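Local coordinates for protein putative dehydratase (Mesorhizobium loti, PDB 2POZ) that is of unknown function but, as a member of the mandelate racemase/muconate lactonizing branch of the enolase superfamily, is probably a lyase of the dehydratase type, at residues G85-F90 with R258-F263; F237-L242 with R266-L271; G118-R123 with N324-M329; G275-D280 with M302-H307. All coordinates share one frame; numbering follows the deposited sequence.

Interaction 1: residues G85-F90 with R258-F263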
loop_
_atom_site.group_PDB
_atom_site.type_symbol
_atom_site.label_atom_id
_atom_site.label_comp_id
_atom_site.label_asym_id
_atom_site.label_seq_id
_atom_site.Cartn_x
_atom_site.Cartn_y
_atom_site.Cartn_z
ATOM N N GLY A 85 -12.191 -9.472 -22.462
ATOM C CA GLY A 85 -12.658 -8.997 -23.756
ATOM C C GLY A 85 -13.019 -7.522 -23.836
ATOM O O GLY A 85 -13.237 -6.860 -22.814
ATOM N N GLY A 86 -13.099 -7.020 -25.067
ATOM C CA GLY A 86 -13.396 -5.617 -25.292
ATOM C C GLY A 86 -14.769 -5.258 -25.823
ATOM O O GLY A 86 -15.721 -6.032 -25.732
ATOM N N ALA A 87 -14.857 -4.066 -26.408
ATOM C CA ALA A 87 -16.109 -3.543 -26.931
ATOM C C ALA A 87 -16.787 -4.379 -28.021
ATOM O O ALA A 87 -18.007 -4.480 -28.051
ATOM C CB ALA A 87 -15.899 -2.104 -27.437
ATOM N N ILE A 88 -16.014 -4.982 -28.912
ATOM C CA ILE A 88 -16.637 -5.745 -29.982
ATOM C C ILE A 88 -17.299 -7.036 -29.492
ATOM O O ILE A 88 -18.478 -7.269 -29.761
ATOM C CB ILE A 88 -15.632 -6.056 -31.095
ATOM C CG1 ILE A 88 -15.083 -4.743 -31.675
ATOM C CG2 ILE A 88 -16.299 -6.926 -32.160
ATOM C CD1 ILE A 88 -16.155 -3.741 -32.138
ATOM N N ILE A 89 -16.557 -7.870 -28.771
ATOM C CA ILE A 89 -17.137 -9.108 -28.262
ATOM C C ILE A 89 -18.312 -8.788 -27.333
ATOM O O ILE A 89 -19.391 -9.384 -27.449
ATOM C CB ILE A 89 -16.083 -9.974 -27.501
ATOM C CG1 ILE A 89 -16.739 -11.249 -26.961
ATOM C CG2 ILE A 89 -15.487 -9.196 -26.326
ATOM C CD1 ILE A 89 -17.153 -12.227 -28.023
ATOM N N PHE A 90 -18.137 -7.827 -26.432
ATOM C CA PHE A 90 -19.219 -7.530 -25.515
ATOM C C PHE A 90 -20.407 -6.786 -26.089
ATOM O O PHE A 90 -21.510 -6.903 -25.564
ATOM C CB PHE A 90 -18.681 -6.863 -24.246
ATOM C CG PHE A 90 -18.032 -7.847 -23.311
ATOM C CD1 PHE A 90 -16.667 -7.800 -23.053
ATOM C CD2 PHE A 90 -18.772 -8.907 -22.797
ATOM C CE1 PHE A 90 -16.047 -8.812 -22.297
ATOM C CE2 PHE A 90 -18.163 -9.917 -22.046
ATOM C CZ PHE A 90 -16.797 -9.867 -21.800
ATOM N N ARG A 258 -16.194 3.347 -22.140
ATOM C CA ARG A 258 -15.283 2.367 -22.700
ATOM C C ARG A 258 -14.751 1.364 -21.677
ATOM O O ARG A 258 -13.591 0.951 -21.734
ATOM C CB ARG A 258 -14.143 3.085 -23.450
ATOM C CG ARG A 258 -14.585 3.551 -24.854
ATOM C CD ARG A 258 -13.518 4.319 -25.624
ATOM N NE ARG A 258 -13.400 5.694 -25.153
ATOM C CZ ARG A 258 -12.836 6.686 -25.835
ATOM N NH1 ARG A 258 -12.328 6.474 -27.044
ATOM N NH2 ARG A 258 -12.784 7.898 -25.303
ATOM N N VAL A 259 -15.618 0.990 -20.736
ATOM C CA VAL A 259 -15.299 -0.005 -19.711
ATOM C C VAL A 259 -16.368 -1.091 -19.872
ATOM O O VAL A 259 -17.548 -0.782 -20.063
ATOM C CB VAL A 259 -15.333 0.597 -18.294
ATOM C CG1 VAL A 259 -15.040 -0.501 -17.248
ATOM C CG2 VAL A 259 -14.276 1.708 -18.191
ATOM N N TYR A 260 -15.971 -2.356 -19.777
ATOM C CA TYR A 260 -16.916 -3.436 -20.028
ATOM C C TYR A 260 -17.061 -4.523 -18.965
ATOM O O TYR A 260 -16.075 -5.036 -18.456
ATOM C CB TYR A 260 -16.562 -4.071 -21.381
ATOM C CG TYR A 260 -16.143 -3.034 -22.413
ATOM C CD1 TYR A 260 -14.793 -2.771 -22.669
ATOM C CD2 TYR A 260 -17.101 -2.262 -23.077
ATOM C CE1 TYR A 260 -14.408 -1.761 -23.561
ATOM C CE2 TYR A 260 -16.730 -1.250 -23.964
ATOM C CZ TYR A 260 -15.386 -1.005 -24.202
ATOM O OH TYR A 260 -15.026 -0.011 -25.080
ATOM N N THR A 261 -18.318 -4.871 -18.682
ATOM C CA THR A 261 -18.723 -5.882 -17.693
ATOM C C THR A 261 -18.352 -5.535 -16.259
ATOM O O THR A 261 -17.617 -4.582 -15.998
ATOM C CB THR A 261 -18.137 -7.295 -17.982
ATOM O OG1 THR A 261 -16.765 -7.351 -17.565
ATOM C CG2 THR A 261 -18.243 -7.642 -19.468
ATOM N N ARG A 262 -18.883 -6.321 -15.327
ATOM C CA ARG A 262 -18.594 -6.150 -13.908
ATOM C C ARG A 262 -17.085 -6.250 -13.697
ATOM O O ARG A 262 -16.518 -5.596 -12.824
ATOM C CB ARG A 262 -19.217 -7.284 -13.096
ATOM C CG ARG A 262 -20.698 -7.223 -12.837
ATOM C CD ARG A 262 -21.150 -8.631 -12.439
ATOM N NE ARG A 262 -21.172 -9.505 -13.608
ATOM C CZ ARG A 262 -21.222 -10.832 -13.569
ATOM N NH1 ARG A 262 -21.246 -11.476 -12.405
ATOM N NH2 ARG A 262 -21.267 -11.517 -14.706
ATOM N N PHE A 263 -16.452 -7.117 -14.479
ATOM C CA PHE A 263 -15.020 -7.362 -14.364
ATOM C C PHE A 263 -14.209 -6.147 -14.786
ATOM O O PHE A 263 -13.141 -5.889 -14.234
ATOM C CB PHE A 263 -14.652 -8.590 -15.198
ATOM C CG PHE A 263 -15.569 -9.766 -14.967
ATOM C CD1 PHE A 263 -15.857 -10.654 -15.997
ATOM C CD2 PHE A 263 -16.161 -9.970 -13.722
ATOM C CE1 PHE A 263 -16.728 -11.733 -15.789
ATOM C CE2 PHE A 263 -17.029 -11.038 -13.500
ATOM C CZ PHE A 263 -17.316 -11.923 -14.534
#
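T261 CG2 sits squarely over one face of the F90 ring, 3.4 Å from the ring centroid and only 11° off the ring normal. It is a CH-pi contact, and it suits a threonine because the two branches divide the work: the methyl goes to the ring while OG1 turns back on its own chain and bonds to Y260 O at 2.6 Å. With chi1 at 78°, OG1 lies between the backbone N and the carbonyl carbon, and this turn of the side chain presents CG2 to the phenylalanine. Y260 makes the second half of the contact. Its ring lies beneath the start of helix 87-108, with A87 N 3.7 Å above one face near the rim, and the small CB of A87 comes within 3.3 Å of Y260 OH. G86, the N-cap residue, lays its carbonyl carbon over the same face of the ring, and its O accepts from F90 N in the first turn. Here the N-terminal capping domain of an enolase-superfamily protein meets its barrel domain, at the loop leading into helix 261-269. Further out, Y76 of helix 68-78 packs on F90, T283 touches Y260, and W81 of a neighbouring subunit packs against both A87 and Y260.

Interaction 2: residues F237-L242 with R266-L271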
loop_
_atom_site.group_PDB
_atom_site.type_symbol
_atom_site.label_atom_id
_atom_site.label_comp_id
_atom_site.label_asym_id
_atom_site.label_seq_id
_atom_site.Cartn_x
_atom_site.Cartn_y
_atom_site.Cartn_z
ATOM N N PHE A 237 -7.509 3.396 -20.950
ATOM C CA PHE A 237 -6.489 2.364 -20.720
ATOM C C PHE A 237 -5.654 2.643 -19.466
ATOM O O PHE A 237 -5.126 1.719 -18.858
ATOM C CB PHE A 237 -5.524 2.296 -21.910
ATOM C CG PHE A 237 -5.536 0.986 -22.649
ATOM C CD1 PHE A 237 -5.546 0.971 -24.040
ATOM C CD2 PHE A 237 -5.518 -0.229 -21.963
ATOM C CE1 PHE A 237 -5.542 -0.233 -24.741
ATOM C CE2 PHE A 237 -5.513 -1.436 -22.656
ATOM C CZ PHE A 237 -5.527 -1.435 -24.052
ATOM N N ASP A 238 -5.537 3.914 -19.085
ATOM C CA ASP A 238 -4.709 4.302 -17.938
ATOM C C ASP A 238 -5.462 4.681 -16.669
ATOM O O ASP A 238 -5.838 5.842 -16.487
ATOM C CB ASP A 238 -3.804 5.468 -18.341
ATOM C CG ASP A 238 -2.693 5.722 -17.336
ATOM O OD1 ASP A 238 -2.838 5.318 -16.159
ATOM O OD2 ASP A 238 -1.680 6.338 -17.729
ATOM N N ASN A 239 -5.655 3.713 -15.778
ATOM C CA ASN A 239 -6.359 3.973 -14.525
ATOM C C ASN A 239 -5.484 4.638 -13.463
ATOM O O ASN A 239 -5.990 5.146 -12.463
ATOM C CB ASN A 239 -6.956 2.683 -13.969
ATOM C CG ASN A 239 -8.103 2.177 -14.809
ATOM O OD1 ASN A 239 -8.895 2.968 -15.322
ATOM N ND2 ASN A 239 -8.206 0.861 -14.955
ATOM N N GLY A 240 -4.174 4.617 -13.674
ATOM C CA GLY A 240 -3.277 5.259 -12.731
ATOM C C GLY A 240 -3.427 6.759 -12.915
ATOM O O GLY A 240 -3.506 7.518 -11.945
ATOM N N ALA A 241 -3.464 7.194 -14.172
ATOM C CA ALA A 241 -3.634 8.609 -14.467
ATOM C C ALA A 241 -5.001 9.049 -13.940
ATOM O O ALA A 241 -5.138 10.147 -13.404
ATOM C CB ALA A 241 -3.538 8.855 -15.969
ATOM N N LEU A 242 -6.009 8.189 -14.086
ATOM C CA LEU A 242 -7.354 8.515 -13.614
ATOM C C LEU A 242 -7.366 8.851 -12.123
ATOM O O LEU A 242 -7.991 9.832 -11.711
ATOM C CB LEU A 242 -8.321 7.357 -13.882
ATOM C CG LEU A 242 -9.777 7.540 -13.432
ATOM C CD1 LEU A 242 -10.378 8.791 -14.068
ATOM C CD2 LEU A 242 -10.591 6.313 -13.832
ATOM N N ARG A 266 -14.835 -3.345 -12.014
ATOM C CA ARG A 266 -14.171 -3.584 -10.732
ATOM C C ARG A 266 -12.903 -2.718 -10.660
ATOM O O ARG A 266 -12.600 -2.138 -9.618
ATOM C CB ARG A 266 -13.777 -5.056 -10.582
ATOM C CG ARG A 266 -12.835 -5.294 -9.409
ATOM C CD ARG A 266 -12.330 -6.722 -9.334
ATOM N NE ARG A 266 -11.135 -6.807 -8.497
ATOM C CZ ARG A 266 -10.438 -7.921 -8.292
ATOM N NH1 ARG A 266 -10.817 -9.061 -8.859
ATOM N NH2 ARG A 266 -9.345 -7.889 -7.542
ATOM N N LYS A 267 -12.165 -2.639 -11.766
ATOM C CA LYS A 267 -10.938 -1.840 -11.806
ATOM C C LYS A 267 -11.234 -0.367 -11.498
ATOM O O LYS A 267 -10.429 0.319 -10.872
ATOM C CB LYS A 267 -10.258 -1.974 -13.180
ATOM C CG LYS A 267 -9.594 -3.354 -13.412
ATOM C CD LYS A 267 -9.236 -3.614 -14.886
ATOM C CE LYS A 267 -10.501 -3.888 -15.736
ATOM N NZ LYS A 267 -10.247 -4.374 -17.144
ATOM N N ILE A 268 -12.396 0.112 -11.927
ATOM C CA ILE A 268 -12.783 1.492 -11.673
ATOM C C ILE A 268 -13.208 1.672 -10.211
ATOM O O ILE A 268 -12.761 2.595 -9.530
ATOM C CB ILE A 268 -13.959 1.922 -12.574
ATOM C CG1 ILE A 268 -13.551 1.839 -14.052
ATOM C CG2 ILE A 268 -14.416 3.341 -12.203
ATOM C CD1 ILE A 268 -12.305 2.635 -14.407
ATOM N N PHE A 269 -14.077 0.786 -9.737
ATOM C CA PHE A 269 -14.572 0.857 -8.370
ATOM C C PHE A 269 -13.449 0.916 -7.349
ATOM O O PHE A 269 -13.445 1.773 -6.465
ATOM C CB PHE A 269 -15.473 -0.346 -8.081
ATOM C CG PHE A 269 -16.710 -0.386 -8.927
ATOM C CD1 PHE A 269 -17.324 -1.595 -9.229
ATOM C CD2 PHE A 269 -17.268 0.791 -9.419
ATOM C CE1 PHE A 269 -18.476 -1.631 -10.014
ATOM C CE2 PHE A 269 -18.420 0.762 -10.201
ATOM C CZ PHE A 269 -19.025 -0.451 -10.497
ATOM N N GLU A 270 -12.487 0.013 -7.488
ATOM C CA GLU A 270 -11.377 -0.048 -6.554
ATOM C C GLU A 270 -10.494 1.194 -6.533
ATOM O O GLU A 270 -9.729 1.387 -5.596
ATOM C CB GLU A 270 -10.536 -1.292 -6.824
ATOM C CG GLU A 270 -11.341 -2.581 -6.683
ATOM C CD GLU A 270 -10.470 -3.821 -6.580
ATOM O OE1 GLU A 270 -9.476 -3.918 -7.331
ATOM O OE2 GLU A 270 -10.792 -4.704 -5.750
ATOM N N LEU A 271 -10.595 2.035 -7.555
ATOM C CA LEU A 271 -9.801 3.257 -7.589
ATOM C C LEU A 271 -10.442 4.318 -6.707
ATOM O O LEU A 271 -9.752 5.172 -6.151
ATOM C CB LEU A 271 -9.710 3.815 -9.010
ATOM C CG LEU A 271 -9.044 2.972 -10.093
ATOM C CD1 LEU A 271 -9.192 3.692 -11.430
ATOM C CD2 LEU A 271 -7.584 2.745 -9.750
#
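N239 overlaps L271 through its CB, which stands 3.5 Å from L271 CD1, and through the same side chain it reaches two more residues of segment 266-271. The contact joins two successive outer helices of the beta/alpha barrel, 239-248 and 261-269, with strand 253-255 between them in the chain. The asparagine meets its neighbours by different atoms: OD1 approaches I268 CD1 at 3.5 Å, while ND2 lies beside K267 CB at 3.9 Å, so the amide rests on aliphatic carbon, and no hydrogen bond crosses between the two segments. An asparagine fits this partly exposed position, since its CB adds to the apolar packing while ND2 lies along the lysine's first side-chain carbon. L242, one turn deeper, supplies the apolar side: with CG anti to the backbone N (chi1 180°), its CD2 extends to L271 CD1 at 3.8 Å and to I268 CD1. Beneath them V255 of the strand touches both L242 and I268. D238 caps the first of these helices and also forms a salt bridge with R266 of a neighbouring subunit. Its OD1 takes the N-H of A241 at 2.8 Å, from 58° above the carboxylate plane and with an angle of 167° at the hydrogen.

Interaction 3: residues G118-R123 with N324-M329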
loop_
_atom_site.group_PDB
_atom_site.type_symbol
_atom_site.label_atom_id
_atom_site.label_comp_id
_atom_site.label_asym_id
_atom_site.label_seq_id
_atom_site.Cartn_x
_atom_site.Cartn_y
_atom_site.Cartn_z
ATOM N N GLY A 118 -39.312 -4.390 -10.518
ATOM C CA GLY A 118 -40.238 -3.275 -10.573
ATOM C C GLY A 118 -39.627 -1.918 -10.863
ATOM O O GLY A 118 -38.411 -1.757 -10.961
ATOM N N LYS A 119 -40.509 -0.933 -10.975
ATOM C CA LYS A 119 -40.139 0.435 -11.285
ATOM C C LYS A 119 -39.929 1.294 -10.038
ATOM O O LYS A 119 -40.510 1.037 -8.985
ATOM C CB LYS A 119 -41.245 1.050 -12.147
ATOM C CG LYS A 119 -41.004 2.478 -12.566
ATOM C CD LYS A 119 -42.311 3.136 -12.986
ATOM C CE LYS A 119 -42.986 2.391 -14.120
ATOM N NZ LYS A 119 -44.317 2.992 -14.426
ATOM N N ILE A 120 -39.089 2.313 -10.173
ATOM C CA ILE A 120 -38.814 3.247 -9.090
ATOM C C ILE A 120 -39.244 4.651 -9.527
ATOM O O ILE A 120 -39.581 5.494 -8.697
ATOM C CB ILE A 120 -37.308 3.291 -8.734
ATOM C CG1 ILE A 120 -36.890 1.992 -8.056
ATOM C CG2 ILE A 120 -37.022 4.475 -7.818
ATOM C CD1 ILE A 120 -35.440 1.985 -7.621
ATOM N N ARG A 121 -39.239 4.888 -10.836
ATOM C CA ARG A 121 -39.609 6.193 -11.387
ATOM C C ARG A 121 -40.401 6.048 -12.694
ATOM O O ARG A 121 -40.208 5.088 -13.448
ATOM C CB ARG A 121 -38.338 7.031 -11.615
ATOM C CG ARG A 121 -37.260 6.306 -12.412
ATOM C CD ARG A 121 -35.940 7.068 -12.428
ATOM N NE ARG A 121 -35.233 7.022 -11.145
ATOM C CZ ARG A 121 -34.532 5.983 -10.698
ATOM N NH1 ARG A 121 -34.427 4.872 -11.420
ATOM N NH2 ARG A 121 -33.923 6.059 -9.523
ATOM N N ASP A 122 -41.299 6.994 -12.956
ATOM C CA ASP A 122 -42.112 6.950 -14.173
ATOM C C ASP A 122 -41.521 7.764 -15.318
ATOM O O ASP A 122 -42.027 7.727 -16.433
ATOM C CB ASP A 122 -43.529 7.460 -13.891
ATOM C CG ASP A 122 -44.253 6.624 -12.854
ATOM O OD1 ASP A 122 -44.321 5.388 -13.021
ATOM O OD2 ASP A 122 -44.755 7.208 -11.874
ATOM N N ARG A 123 -40.458 8.504 -15.044
ATOM C CA ARG A 123 -39.827 9.317 -16.074
ATOM C C ARG A 123 -38.420 9.683 -15.634
ATOM O O ARG A 123 -38.102 9.629 -14.447
ATOM C CB ARG A 123 -40.648 10.592 -16.325
ATOM C CG ARG A 123 -40.684 11.553 -15.146
ATOM C CD ARG A 123 -41.623 12.724 -15.399
ATOM N NE ARG A 123 -41.232 13.907 -14.632
ATOM C CZ ARG A 123 -41.324 14.023 -13.309
ATOM N NH1 ARG A 123 -41.808 13.027 -12.577
ATOM N NH2 ARG A 123 -40.904 15.135 -12.713
ATOM N N ASN A 324 -35.537 1.083 -13.290
ATOM C CA ASN A 324 -35.310 0.171 -12.170
ATOM C C ASN A 324 -34.162 0.411 -11.179
ATOM O O ASN A 324 -34.315 0.129 -9.988
ATOM C CB ASN A 324 -35.222 -1.247 -12.757
ATOM C CG ASN A 324 -34.911 -2.310 -11.720
ATOM O OD1 ASN A 324 -33.752 -2.630 -11.472
ATOM N ND2 ASN A 324 -35.949 -2.867 -11.115
ATOM N N ILE A 325 -33.024 0.923 -11.639
ATOM C CA ILE A 325 -31.893 1.121 -10.735
ATOM C C ILE A 325 -32.111 2.186 -9.666
ATOM O O ILE A 325 -32.724 3.232 -9.904
ATOM C CB ILE A 325 -30.587 1.437 -11.511
ATOM C CG1 ILE A 325 -30.795 2.633 -12.436
ATOM C CG2 ILE A 325 -30.150 0.211 -12.312
ATOM C CD1 ILE A 325 -29.527 3.083 -13.133
ATOM N N THR A 326 -31.593 1.909 -8.476
ATOM C CA THR A 326 -31.746 2.820 -7.357
ATOM C C THR A 326 -30.771 3.994 -7.381
ATOM O O THR A 326 -31.061 5.042 -6.803
ATOM C CB THR A 326 -31.600 2.059 -6.021
ATOM O OG1 THR A 326 -30.417 1.261 -6.064
ATOM C CG2 THR A 326 -32.786 1.138 -5.794
ATOM N N ASN A 327 -29.629 3.833 -8.049
ATOM C CA ASN A 327 -28.633 4.902 -8.117
ATOM C C ASN A 327 -28.547 5.585 -9.488
ATOM O O ASN A 327 -27.466 5.863 -9.996
ATOM C CB ASN A 327 -27.246 4.371 -7.690
ATOM C CG ASN A 327 -26.763 3.195 -8.543
ATOM O OD1 ASN A 327 -27.559 2.461 -9.134
ATOM N ND2 ASN A 327 -25.449 2.999 -8.584
ATOM N N PHE A 328 -29.705 5.856 -10.077
ATOM C CA PHE A 328 -29.766 6.519 -11.375
ATOM C C PHE A 328 -29.538 8.014 -11.207
ATOM O O PHE A 328 -30.058 8.621 -10.278
ATOM C CB PHE A 328 -31.135 6.300 -12.026
ATOM C CG PHE A 328 -31.364 7.149 -13.249
ATOM C CD1 PHE A 328 -30.747 6.834 -14.462
ATOM C CD2 PHE A 328 -32.174 8.277 -13.183
ATOM C CE1 PHE A 328 -30.933 7.635 -15.584
ATOM C CE2 PHE A 328 -32.367 9.088 -14.299
ATOM C CZ PHE A 328 -31.747 8.768 -15.503
HETATM N N MSE A 329 -28.764 8.606 -12.112
HETATM C CA MSE A 329 -28.507 10.035 -12.058
HETATM C C MSE A 329 -29.256 10.820 -13.144
HETATM O O MSE A 329 -30.119 11.642 -12.849
HETATM C CB MSE A 329 -27.011 10.317 -12.200
HETATM C CG MSE A 329 -26.674 11.802 -12.194
HETATM SE SE MSE A 329 -24.825 12.157 -12.666
HETATM C CE MSE A 329 -24.948 14.083 -12.943
#
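R121 leaves its backbone with CG between N and the carbonyl carbon (chi1 51°) and bends again at chi3 (73°), which carries the guanidinium back across to I325. There NH1 and NH2 both grip one atom, I325 O, at 2.8 and 3.1 Å, with the acceptor in the guanidinium plane. The flat group is sandwiched: F328 CB lies 3.5 Å above one face, offset toward the rim, and I120 CG2 is over the opposite one. NH1 also bonds to E322 O, so the arginine gathers carbonyls at the C-terminal end of helix 312-324, where a long cationic side chain with several donors is well suited. The contact joins the loop from helix 112-115 to strand 123-128 with the loop that follows this barrel helix and leads to strand 331-333, strands that pair in parallel in a small mixed sheet. A leucine in place of R121 would probably leave I325 O and E322 O without these donors and open a gap beside F328 CB. N324 serves the other end: ND2 donates to G118 O at 2.7 Å, in the carbonyl plane, while OD1 takes a bond from K291. G118 is a glycine because at its backbone angles a CB would jam against the preceding carbonyl O. Between the two polar grips, I120 CD1 presses on T326 CG2 at 3.3 Å, tighter than usual, and R174 of a neighbouring subunit packs over both residues.

Interaction 4: residues G275-D280 with M302-H307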
loop_
_atom_site.group_PDB
_atom_site.type_symbol
_atom_site.label_atom_id
_atom_site.label_comp_id
_atom_site.label_asym_id
_atom_site.label_seq_id
_atom_site.Cartn_x
_atom_site.Cartn_y
_atom_site.Cartn_z
ATOM N N GLY A 275 -17.065 9.464 -9.353
ATOM C CA GLY A 275 -18.293 9.600 -8.596
ATOM C C GLY A 275 -19.461 9.168 -9.468
ATOM O O GLY A 275 -20.587 9.007 -8.989
ATOM N N ILE A 276 -19.182 8.954 -10.751
ATOM C CA ILE A 276 -20.214 8.569 -11.713
ATOM C C ILE A 276 -19.692 7.579 -12.752
ATOM O O ILE A 276 -18.586 7.743 -13.266
ATOM C CB ILE A 276 -20.724 9.819 -12.479
ATOM C CG1 ILE A 276 -21.232 10.867 -11.492
ATOM C CG2 ILE A 276 -21.832 9.436 -13.455
ATOM C CD1 ILE A 276 -21.299 12.255 -12.074
ATOM N N ILE A 277 -20.471 6.546 -13.051
ATOM C CA ILE A 277 -20.063 5.602 -14.086
ATOM C C ILE A 277 -21.082 5.724 -15.210
ATOM O O ILE A 277 -22.250 6.014 -14.967
ATOM C CB ILE A 277 -19.988 4.130 -13.597
ATOM C CG1 ILE A 277 -21.345 3.654 -13.089
ATOM C CG2 ILE A 277 -18.909 4.004 -12.522
ATOM C CD1 ILE A 277 -21.401 2.149 -12.897
ATOM N N GLN A 278 -20.631 5.492 -16.437
ATOM C CA GLN A 278 -21.485 5.634 -17.608
ATOM C C GLN A 278 -21.492 4.414 -18.513
ATOM O O GLN A 278 -21.146 4.507 -19.693
ATOM C CB GLN A 278 -21.016 6.846 -18.410
ATOM C CG GLN A 278 -20.915 8.115 -17.586
ATOM C CD GLN A 278 -20.112 9.193 -18.286
ATOM O OE1 GLN A 278 -18.892 9.075 -18.435
ATOM N NE2 GLN A 278 -20.792 10.250 -18.727
ATOM N N PRO A 279 -21.878 3.248 -17.977
ATOM C CA PRO A 279 -21.899 2.056 -18.826
ATOM C C PRO A 279 -22.942 2.186 -19.929
ATOM O O PRO A 279 -23.932 2.900 -19.779
ATOM C CB PRO A 279 -22.254 0.945 -17.845
ATOM C CG PRO A 279 -23.182 1.641 -16.888
ATOM C CD PRO A 279 -22.453 2.967 -16.650
ATOM N N ASP A 280 -22.707 1.492 -21.036
ATOM C CA ASP A 280 -23.635 1.493 -22.165
ATOM C C ASP A 280 -24.213 0.077 -22.202
ATOM O O ASP A 280 -23.450 -0.884 -22.303
ATOM C CB ASP A 280 -22.877 1.780 -23.460
ATOM C CG ASP A 280 -23.798 1.890 -24.670
ATOM O OD1 ASP A 280 -24.766 1.101 -24.775
ATOM O OD2 ASP A 280 -23.543 2.766 -25.523
HETATM N N MSE A 302 -21.424 5.487 -5.644
HETATM C CA MSE A 302 -21.475 6.070 -6.980
HETATM C C MSE A 302 -22.867 6.094 -7.594
HETATM O O MSE A 302 -23.716 5.275 -7.255
HETATM C CB MSE A 302 -20.565 5.286 -7.914
HETATM C CG MSE A 302 -19.161 5.805 -8.011
HETATM SE SE MSE A 302 -18.063 4.490 -8.894
HETATM C CE MSE A 302 -16.467 4.662 -7.782
ATOM N N ARG A 303 -23.095 7.037 -8.505
ATOM C CA ARG A 303 -24.379 7.117 -9.197
ATOM C C ARG A 303 -24.156 6.767 -10.668
ATOM O O ARG A 303 -23.012 6.636 -11.116
ATOM C CB ARG A 303 -25.006 8.502 -9.036
ATOM C CG ARG A 303 -24.052 9.642 -9.241
ATOM C CD ARG A 303 -24.746 10.975 -8.991
ATOM N NE ARG A 303 -23.782 12.065 -9.030
ATOM C CZ ARG A 303 -24.095 13.340 -9.235
ATOM N NH1 ARG A 303 -25.355 13.700 -9.422
ATOM N NH2 ARG A 303 -23.138 14.252 -9.260
ATOM N N VAL A 304 -25.237 6.618 -11.424
ATOM C CA VAL A 304 -25.120 6.190 -12.813
ATOM C C VAL A 304 -25.781 7.072 -13.874
ATOM O O VAL A 304 -26.946 7.441 -13.756
ATOM C CB VAL A 304 -25.681 4.746 -12.952
ATOM C CG1 VAL A 304 -25.394 4.186 -14.329
ATOM C CG2 VAL A 304 -25.070 3.848 -11.870
ATOM N N ALA A 305 -25.012 7.400 -14.907
ATOM C CA ALA A 305 -25.492 8.187 -16.043
ATOM C C ALA A 305 -25.199 7.311 -17.268
ATOM O O ALA A 305 -24.178 7.488 -17.941
ATOM C CB ALA A 305 -24.736 9.490 -16.135
ATOM N N PRO A 306 -26.103 6.362 -17.573
ATOM C CA PRO A 306 -25.937 5.448 -18.706
ATOM C C PRO A 306 -25.633 6.146 -20.015
ATOM O O PRO A 306 -26.275 7.128 -20.372
ATOM C CB PRO A 306 -27.268 4.703 -18.759
ATOM C CG PRO A 306 -27.770 4.783 -17.341
ATOM C CD PRO A 306 -27.442 6.208 -16.982
ATOM N N HIS A 307 -24.632 5.639 -20.722
ATOM C CA HIS A 307 -24.297 6.216 -22.007
ATOM C C HIS A 307 -25.159 5.523 -23.051
ATOM O O HIS A 307 -25.321 4.296 -23.030
ATOM C CB HIS A 307 -22.821 6.001 -22.340
ATOM C CG HIS A 307 -22.460 6.429 -23.725
ATOM N ND1 HIS A 307 -22.299 5.535 -24.762
ATOM C CD2 HIS A 307 -22.283 7.661 -24.259
ATOM C CE1 HIS A 307 -22.036 6.198 -25.873
ATOM N NE2 HIS A 307 -22.021 7.488 -25.596
HETATM O O HOH W 1 -23.462 9.591 -19.472
#
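H307 reaches for D280 just beyond the ends of two neighbouring strands, and its side chain can be followed atom by atom. CB rests 3.5 Å from Q278 O; CG is anti to the backbone N (chi1 173°), which swings the ring past the end of 275-280. ND1 then donates to D280 OD2 at 3.1 Å, with an angle of 141° at the hydrogen, and CE1, next round the ring, also lies near OD2. The carboxylate is met on its anti side, out of its plane, and ring and carboxylate planes stand 60° apart. OD1, the second oxygen of D280, accepts from G282 N, so the aspartate is held from two directions and can in turn fix the rotation of the imidazole. An alanine in place of D280 would probably leave H307 ND1 without this acceptor, G282 N without its own, and the ring free to turn. Behind the pair, backbone bonds run from H307 N to P279 O, R303 N to G275 O, I277 N to R303 O and A305 N to I277 O, the middle ones joining parallel strands. A water links Q278 NE2 to A305 O. I277 and V304, branched at CB as suits a strand, meet through CG1 and CG2 at 3.9 Å, facing helix 287-298, the crossover of this beta-alpha-beta unit. I277 also packs on F265 and F269 of helix 261-269, while P306 touches T318 and E322 of helix 312-324, placing the two strands inside the barrel's ring of helices.

In the fold
From the N terminus, the first segment met is 85-90, at the start of helix 87-108; interaction 1 closes its loop only at 258-263, tying the capping domain to the barrel. Segment 118-123 follows, and interaction 3 waits until 324-329, so interactions 1 and 3 cross. Inside the loop of interaction 3 lie interaction 2, between successive barrel helices, and then interaction 4, between adjacent barrel strands. Interaction 2 also crosses interaction 1, because 237-242 precedes 258-263 while 266-271 follows it; both use helix 261-269. F269, within 266-271, packs on M302 and I277, linking interactions 2 and 4, while N327 and M329 probably form backbone hydrogen bonds with V304, joining interaction 3 to interaction 4.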